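Long-range contacts in putative hemin ABC transport system, membrane protein (Burkholderia cenocepacia J2315, PDB 5B57), which probably acts as the membrane-spanning subunit of an ABC transporter that imports heme across the cell membrane: residues A[265-270]-A[324-329]; A[61-66]-A[337-342]; A[145-150]-A[212-217]. All coordinates share one frame; numbering follows the deposited sequence.

Interaction 1: A[265-270]-A[324-329]; sequences ALNALQ and GPDQRI
Asn-267 joins the short helix 263-269 to the start of helix 327-352 through both ends of its side-chain amide. The polar part consists of two hydrogen bonds. OD1 of Asn-267 accepts from Gln-327 N at 2.6 Å. The bond is nearly straight, with an N-H...O angle of 165°. It lies in the carbonyl plane of the amide and uses a lone pair of OD1. On the other arm, ND2 of Asn-267 donates to Asp-326 OD1 at 2.7 Å. The carboxylate oxygen lies close to the amide plane, but ND2 comes from above the carboxylate plane. The side chain thus makes one bond as acceptor and one as donor, which fixes which way round the amide sits.

Asp-326 is the N-cap of helix 327-352. Its OD1 also accepts from Arg-328 N, at 2.7 Å, from the opposite carboxylate face to Asn-267 ND2. CG stands anti to the backbone N (chi1 -176°), and the carboxylate folds over the first turn. Asp-326 OD2 forms a salt bridge with Arg-328 NH1 at 3.1 Å. It is a contact of charges only: OD2 lies well out of the guanidinium plane and no N-H aims at it. Arg-328, the two donors and the helix N-terminus probably favour a negative charge here.

Leu-266 adds van der Waals packing on the bent Gln-327 chain. The apolar touch is Leu-266 CB on Gln-327 CG at 4.0 Å. Leu-266 CD1 lies beside the amide end, 3.5 Å from Gln-327 NE2. Ala-127 of helix 94-128 touches both residues.

Asn-267 and Pro-325 also pack on aromatic side chains of another protein's chain, probably the transporter's ATPase. This placement is consistent with the cytoplasmic coupling region of FecCD-type permeases, here tied to a capped helix N-terminus.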
# COMPACT_ATOMS: atom_id res chain seq x y z
N ALA A 265 -1.90 -21.47 11.84
CA ALA A 265 -2.89 -20.63 11.16
C ALA A 265 -2.25 -19.38 10.57
O ALA A 265 -2.57 -18.99 9.44
CB ALA A 265 -4.00 -20.27 12.14
N LEU A 266 -1.32 -18.76 11.30
CA LEU A 266 -0.63 -17.58 10.78
C LEU A 266 0.23 -17.92 9.58
O LEU A 266 0.35 -17.11 8.65
CB LEU A 266 0.22 -16.93 11.87
CG LEU A 266 -0.52 -16.10 12.93
CD1 LEU A 266 0.42 -15.79 14.09
CD2 LEU A 266 -1.09 -14.84 12.30
N ASN A 267 0.84 -19.11 9.58
CA ASN A 267 1.65 -19.48 8.42
C ASN A 267 0.77 -19.63 7.20
O ASN A 267 1.13 -19.19 6.11
CB ASN A 267 2.44 -20.75 8.67
CG ASN A 267 3.78 -20.47 9.31
OD1 ASN A 267 4.28 -19.34 9.27
ND2 ASN A 267 4.38 -21.50 9.91
N ALA A 268 -0.42 -20.23 7.38
CA ALA A 268 -1.35 -20.42 6.27
C ALA A 268 -1.91 -19.10 5.78
O ALA A 268 -2.11 -18.93 4.57
CB ALA A 268 -2.47 -21.37 6.67
N LEU A 269 -2.14 -18.15 6.69
CA LEU A 269 -2.62 -16.82 6.35
C LEU A 269 -1.61 -15.99 5.55
O LEU A 269 -2.00 -15.07 4.83
CB LEU A 269 -3.00 -16.09 7.62
CG LEU A 269 -3.52 -14.68 7.46
CD1 LEU A 269 -4.78 -14.73 6.62
CD2 LEU A 269 -3.78 -14.11 8.84
N GLN A 270 -0.31 -16.32 5.65
CA GLN A 270 0.71 -15.66 4.84
C GLN A 270 0.56 -15.94 3.36
O GLN A 270 1.29 -15.35 2.55
CB GLN A 270 2.08 -16.10 5.31
CG GLN A 270 2.36 -15.63 6.70
CD GLN A 270 1.89 -14.22 6.81
OE1 GLN A 270 2.41 -13.34 6.11
NE2 GLN A 270 0.85 -14.00 7.60
N GLY A 324 13.64 -17.46 7.36
CA GLY A 324 12.41 -17.48 6.61
C GLY A 324 11.21 -17.04 7.43
O GLY A 324 11.33 -16.73 8.62
N PRO A 325 10.03 -16.98 6.82
CA PRO A 325 8.86 -16.47 7.54
C PRO A 325 8.16 -17.49 8.42
O PRO A 325 7.20 -17.10 9.09
CB PRO A 325 7.93 -16.01 6.40
CG PRO A 325 8.30 -16.83 5.23
CD PRO A 325 9.78 -17.14 5.37
N ASP A 326 8.57 -18.76 8.43
CA ASP A 326 7.84 -19.78 9.18
C ASP A 326 7.52 -19.31 10.60
O ASP A 326 8.44 -19.11 11.41
CB ASP A 326 8.65 -21.09 9.24
CG ASP A 326 7.89 -22.24 9.94
OD1 ASP A 326 6.93 -22.00 10.71
OD2 ASP A 326 8.26 -23.42 9.72
N GLN A 327 6.23 -19.13 10.91
CA GLN A 327 5.85 -18.61 12.22
C GLN A 327 6.40 -19.47 13.36
O GLN A 327 6.65 -18.96 14.46
CB GLN A 327 4.32 -18.53 12.31
CG GLN A 327 3.76 -17.68 13.46
CD GLN A 327 4.20 -16.20 13.46
OE1 GLN A 327 4.79 -15.70 12.49
NE2 GLN A 327 3.91 -15.50 14.56
N ARG A 328 6.63 -20.76 13.12
CA ARG A 328 7.10 -21.65 14.17
C ARG A 328 8.53 -21.33 14.61
O ARG A 328 8.90 -21.56 15.76
CB ARG A 328 6.97 -23.11 13.70
CG ARG A 328 5.77 -23.89 14.26
CD ARG A 328 5.06 -24.78 13.20
NE ARG A 328 5.87 -25.90 12.69
CZ ARG A 328 6.22 -26.06 11.40
NH1 ARG A 328 5.84 -25.18 10.48
NH2 ARG A 328 6.94 -27.12 11.05
N ILE A 329 9.35 -20.78 13.70
CA ILE A 329 10.68 -20.28 14.04
C ILE A 329 10.63 -18.82 14.49
O ILE A 329 11.28 -18.43 15.46
CB ILE A 329 11.64 -20.43 12.85
CG1 ILE A 329 11.80 -21.89 12.49
CG2 ILE A 329 12.98 -19.79 13.14
CD1 ILE A 329 12.22 -22.12 11.02

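Interaction 2: A[61-66]-A[337-342]; sequences ILMGAM and LGALLT
Leu-340 of helix 327-352 reaches between Leu-62, Met-63 and Met-66 of helix 54-72. Its two methyls divide the work. CD1 rests on the Met-63 backbone, 3.7 Å from Met-63 CA. The same methyl is 4.1 Å from Met-66 SD, and the Met-66 chain crosses that of Leu-340 at about a right angle. CD2 turns to Leu-62 and lies 3.9 Å from Leu-62 CD1. Beside this, the SD of Met-63 lies 4.0 Å from Ala-339 CB.

The torsions explain the reach. Leu-340 has CG anti to its own N (chi1 -176°), which brings both methyls up against helix 54-72. Met-63 also has an anti chi1, but its chain leads away from helix 327-352, and only SD meets Ala-339 CB.

Further out, the two short helical segments run in roughly the same direction, with axes 9.2 Å apart and crossing at 31°. Leu-112 of helix 94-128 touches both Met-63 and Ala-339. Leu-337 and Leu-341 pack on helix 311-323.

The side chains that meet are all apolar. Leu-62 is on the surface, probably facing lipid. The contact therefore rests on van der Waals packing, without polar pairing to fix its register.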
# COMPACT_ATOMS: atom_id res chain seq x y z
N ILE A 61 21.53 -18.56 24.21
CA ILE A 61 22.81 -18.47 24.91
C ILE A 61 23.27 -17.02 25.00
O ILE A 61 23.52 -16.50 26.10
CB ILE A 61 23.88 -19.37 24.24
CG1 ILE A 61 23.38 -20.80 24.06
CG2 ILE A 61 25.16 -19.40 25.04
CD1 ILE A 61 22.67 -21.38 25.26
N LEU A 62 23.36 -16.33 23.86
CA LEU A 62 23.83 -14.94 23.85
C LEU A 62 23.00 -14.08 24.79
O LEU A 62 23.55 -13.31 25.59
CB LEU A 62 23.80 -14.37 22.43
CG LEU A 62 25.13 -14.03 21.76
CD1 LEU A 62 24.89 -13.04 20.59
CD2 LEU A 62 26.16 -13.52 22.76
N MET A 63 21.67 -14.19 24.71
CA MET A 63 20.81 -13.47 25.64
C MET A 63 21.15 -13.84 27.09
O MET A 63 21.45 -12.97 27.91
CB MET A 63 19.34 -13.76 25.32
CG MET A 63 18.33 -13.19 26.33
SD MET A 63 16.77 -14.12 26.49
CE MET A 63 17.27 -15.51 27.53
N GLY A 64 21.12 -15.14 27.40
CA GLY A 64 21.44 -15.57 28.75
C GLY A 64 22.76 -15.01 29.23
O GLY A 64 22.84 -14.46 30.33
N ALA A 65 23.81 -15.11 28.41
CA ALA A 65 25.12 -14.60 28.79
C ALA A 65 25.05 -13.12 29.11
O ALA A 65 25.29 -12.72 30.25
CB ALA A 65 26.14 -14.82 27.67
N MET A 66 24.75 -12.32 28.10
CA MET A 66 24.52 -10.89 28.26
C MET A 66 23.69 -10.57 29.50
O MET A 66 24.04 -9.68 30.29
CB MET A 66 23.82 -10.34 27.02
CG MET A 66 23.20 -9.02 27.28
SD MET A 66 23.59 -7.89 25.97
CE MET A 66 25.36 -7.72 26.19
N LEU A 337 15.68 -12.61 20.09
CA LEU A 337 16.44 -11.47 19.57
C LEU A 337 15.92 -10.13 20.11
O LEU A 337 16.71 -9.19 20.32
CB LEU A 337 16.42 -11.46 18.05
CG LEU A 337 17.26 -10.28 17.52
CD1 LEU A 337 18.73 -10.48 17.91
CD2 LEU A 337 17.07 -10.04 16.02
N GLY A 338 14.62 -10.01 20.35
CA GLY A 338 14.12 -8.77 20.94
C GLY A 338 14.62 -8.58 22.36
O GLY A 338 15.08 -7.50 22.74
N ALA A 339 14.52 -9.63 23.17
CA ALA A 339 15.10 -9.58 24.50
C ALA A 339 16.59 -9.28 24.42
O ALA A 339 17.10 -8.45 25.18
CB ALA A 339 14.83 -10.89 25.23
N LEU A 340 17.29 -9.90 23.47
CA LEU A 340 18.71 -9.61 23.34
C LEU A 340 18.95 -8.14 22.96
O LEU A 340 19.82 -7.48 23.53
CB LEU A 340 19.36 -10.55 22.33
CG LEU A 340 20.87 -10.32 22.24
CD1 LEU A 340 21.55 -10.50 23.61
CD2 LEU A 340 21.47 -11.24 21.22
N LEU A 341 18.18 -7.60 22.02
CA LEU A 341 18.42 -6.22 21.60
C LEU A 341 18.01 -5.20 22.68
O LEU A 341 18.73 -4.23 22.92
CB LEU A 341 17.68 -5.95 20.28
CG LEU A 341 18.22 -6.67 19.04
CD1 LEU A 341 17.15 -6.74 17.97
CD2 LEU A 341 19.47 -5.99 18.49
N THR A 342 16.86 -5.39 23.33
CA THR A 342 16.41 -4.44 24.35
C THR A 342 17.41 -4.34 25.49
O THR A 342 17.75 -3.24 25.96
CB THR A 342 15.07 -4.89 24.91
OG1 THR A 342 14.14 -5.06 23.84
CG2 THR A 342 14.54 -3.89 25.90

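Interaction 3: A[145-150]-A[212-217]; sequences AALGAT and AAIGLL
Ile-214 lies against Ala-146 and Leu-147 where two helices of the FecCD-type permease fold, 141-154 and 196-220, run side by side. The second is predicted to span the membrane. The two short segments point in similar directions and cross at 28°, with axes 9.6 Å apart.

The densest part is built on the long branch of Ile-214. This branch is extended (chi2 -170°), which carries CD1 across to the Ala-146 backbone. CD1 sits 3.7 Å from the backbone O of Ala-146 and 3.8 Å from Ala-146 CB. Leu-147 answers from the other helix. With CG anti to N (chi1 -176°), its chain extends far enough for CD1 to meet Ala-213 CB at 3.6 Å. Leu-147, Ala-213 and Ile-214 are partly exposed and form the surface side.

One turn on, fewer atoms touch, although Thr-150 is buried. Thr-150 and Leu-217 slide past each other in opposite directions. The single methyl CG2 of Thr-150 makes the main touch, 3.9 Å from Leu-217 CB. Leu-217 also packs on Thr-151 and Val-154 of helix 141-154.

Trp-232 of helix 223-234 touches Ala-146. Ala-212 and Leu-216 pack on Leu-366 and Ile-358 of the second subunit, respectively. The Thr-150 hydroxyl stays within its own helix: OG1 donates to Ala-146 O at 2.9 Å, nearly in line with the C=O bond, and leaves CG2 to face Leu-217.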
# COMPACT_ATOMS: atom_id res chain seq x y z
N ALA A 145 -2.62 3.33 26.73
CA ALA A 145 -1.67 3.39 27.82
C ALA A 145 -1.31 4.84 28.11
O ALA A 145 -1.49 5.33 29.24
CB ALA A 145 -0.43 2.55 27.49
N ALA A 146 -0.88 5.57 27.07
CA ALA A 146 -0.52 6.97 27.21
C ALA A 146 -1.70 7.84 27.60
O ALA A 146 -1.52 8.84 28.31
CB ALA A 146 0.11 7.47 25.92
N LEU A 147 -2.92 7.50 27.17
CA LEU A 147 -4.07 8.25 27.70
C LEU A 147 -4.27 7.96 29.18
O LEU A 147 -4.37 8.88 30.00
CB LEU A 147 -5.35 7.95 26.92
CG LEU A 147 -6.59 8.76 27.37
CD1 LEU A 147 -6.33 10.27 27.32
CD2 LEU A 147 -7.81 8.41 26.54
N GLY A 148 -4.31 6.67 29.55
CA GLY A 148 -4.56 6.32 30.94
C GLY A 148 -3.44 6.77 31.87
O GLY A 148 -3.69 7.21 32.99
N ALA A 149 -2.20 6.66 31.40
CA ALA A 149 -1.07 7.16 32.18
C ALA A 149 -1.15 8.67 32.41
O ALA A 149 -0.82 9.15 33.49
CB ALA A 149 0.24 6.79 31.48
N THR A 150 -1.59 9.43 31.40
CA THR A 150 -1.63 10.87 31.57
C THR A 150 -2.88 11.31 32.33
O THR A 150 -2.83 12.24 33.15
CB THR A 150 -1.56 11.56 30.21
OG1 THR A 150 -0.35 11.18 29.57
CG2 THR A 150 -1.53 13.08 30.36
N ALA A 212 -5.75 14.40 21.35
CA ALA A 212 -6.45 15.61 21.77
C ALA A 212 -6.57 15.66 23.28
O ALA A 212 -6.24 16.68 23.90
CB ALA A 212 -7.82 15.67 21.11
N ALA A 213 -7.03 14.56 23.89
CA ALA A 213 -7.12 14.48 25.35
C ALA A 213 -5.75 14.57 26.01
O ALA A 213 -5.61 15.18 27.09
CB ALA A 213 -7.83 13.19 25.75
N ILE A 214 -4.71 14.00 25.39
CA ILE A 214 -3.39 14.05 26.01
C ILE A 214 -2.85 15.47 26.05
O ILE A 214 -2.38 15.94 27.10
CB ILE A 214 -2.42 13.10 25.28
CG1 ILE A 214 -2.79 11.65 25.60
CG2 ILE A 214 -0.97 13.43 25.67
CD1 ILE A 214 -1.79 10.67 25.16
N GLY A 215 -2.89 16.17 24.92
CA GLY A 215 -2.35 17.52 24.86
C GLY A 215 -3.14 18.48 25.72
O GLY A 215 -2.59 19.39 26.34
N LEU A 216 -4.46 18.28 25.76
CA LEU A 216 -5.30 19.05 26.66
C LEU A 216 -4.86 18.88 28.10
O LEU A 216 -4.82 19.86 28.86
CB LEU A 216 -6.74 18.60 26.48
CG LEU A 216 -7.80 19.60 26.79
CD1 LEU A 216 -7.43 20.87 26.10
CD2 LEU A 216 -9.07 19.01 26.22
N LEU A 217 -4.54 17.63 28.49
CA LEU A 217 -4.15 17.31 29.86
C LEU A 217 -2.73 17.76 30.16
O LEU A 217 -2.46 18.31 31.23
CB LEU A 217 -4.29 15.81 30.10
CG LEU A 217 -5.67 15.30 30.43
CD1 LEU A 217 -5.65 13.81 30.24
CD2 LEU A 217 -6.01 15.66 31.85

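In the fold
From the N terminus, helix 54-72 opens the widest loop, which interaction 2 closes on helix 327-352 after 270 intervening residues. Interactions 1 and 3 are both nested inside it. They follow in series: 145-150 pairs with 212-217 before 265-270 pairs with 324-329, so these loops do not cross. Interaction 1 meets helix 327-352 at its start and interaction 2 further along, their centres about 23 Å apart. Interaction 3 lies on the opposite side of the chain's centre from both. Together they join helix 54-72 and the short helix 263-269 to helix 327-352, and separately pair helices 141-154 and 196-220.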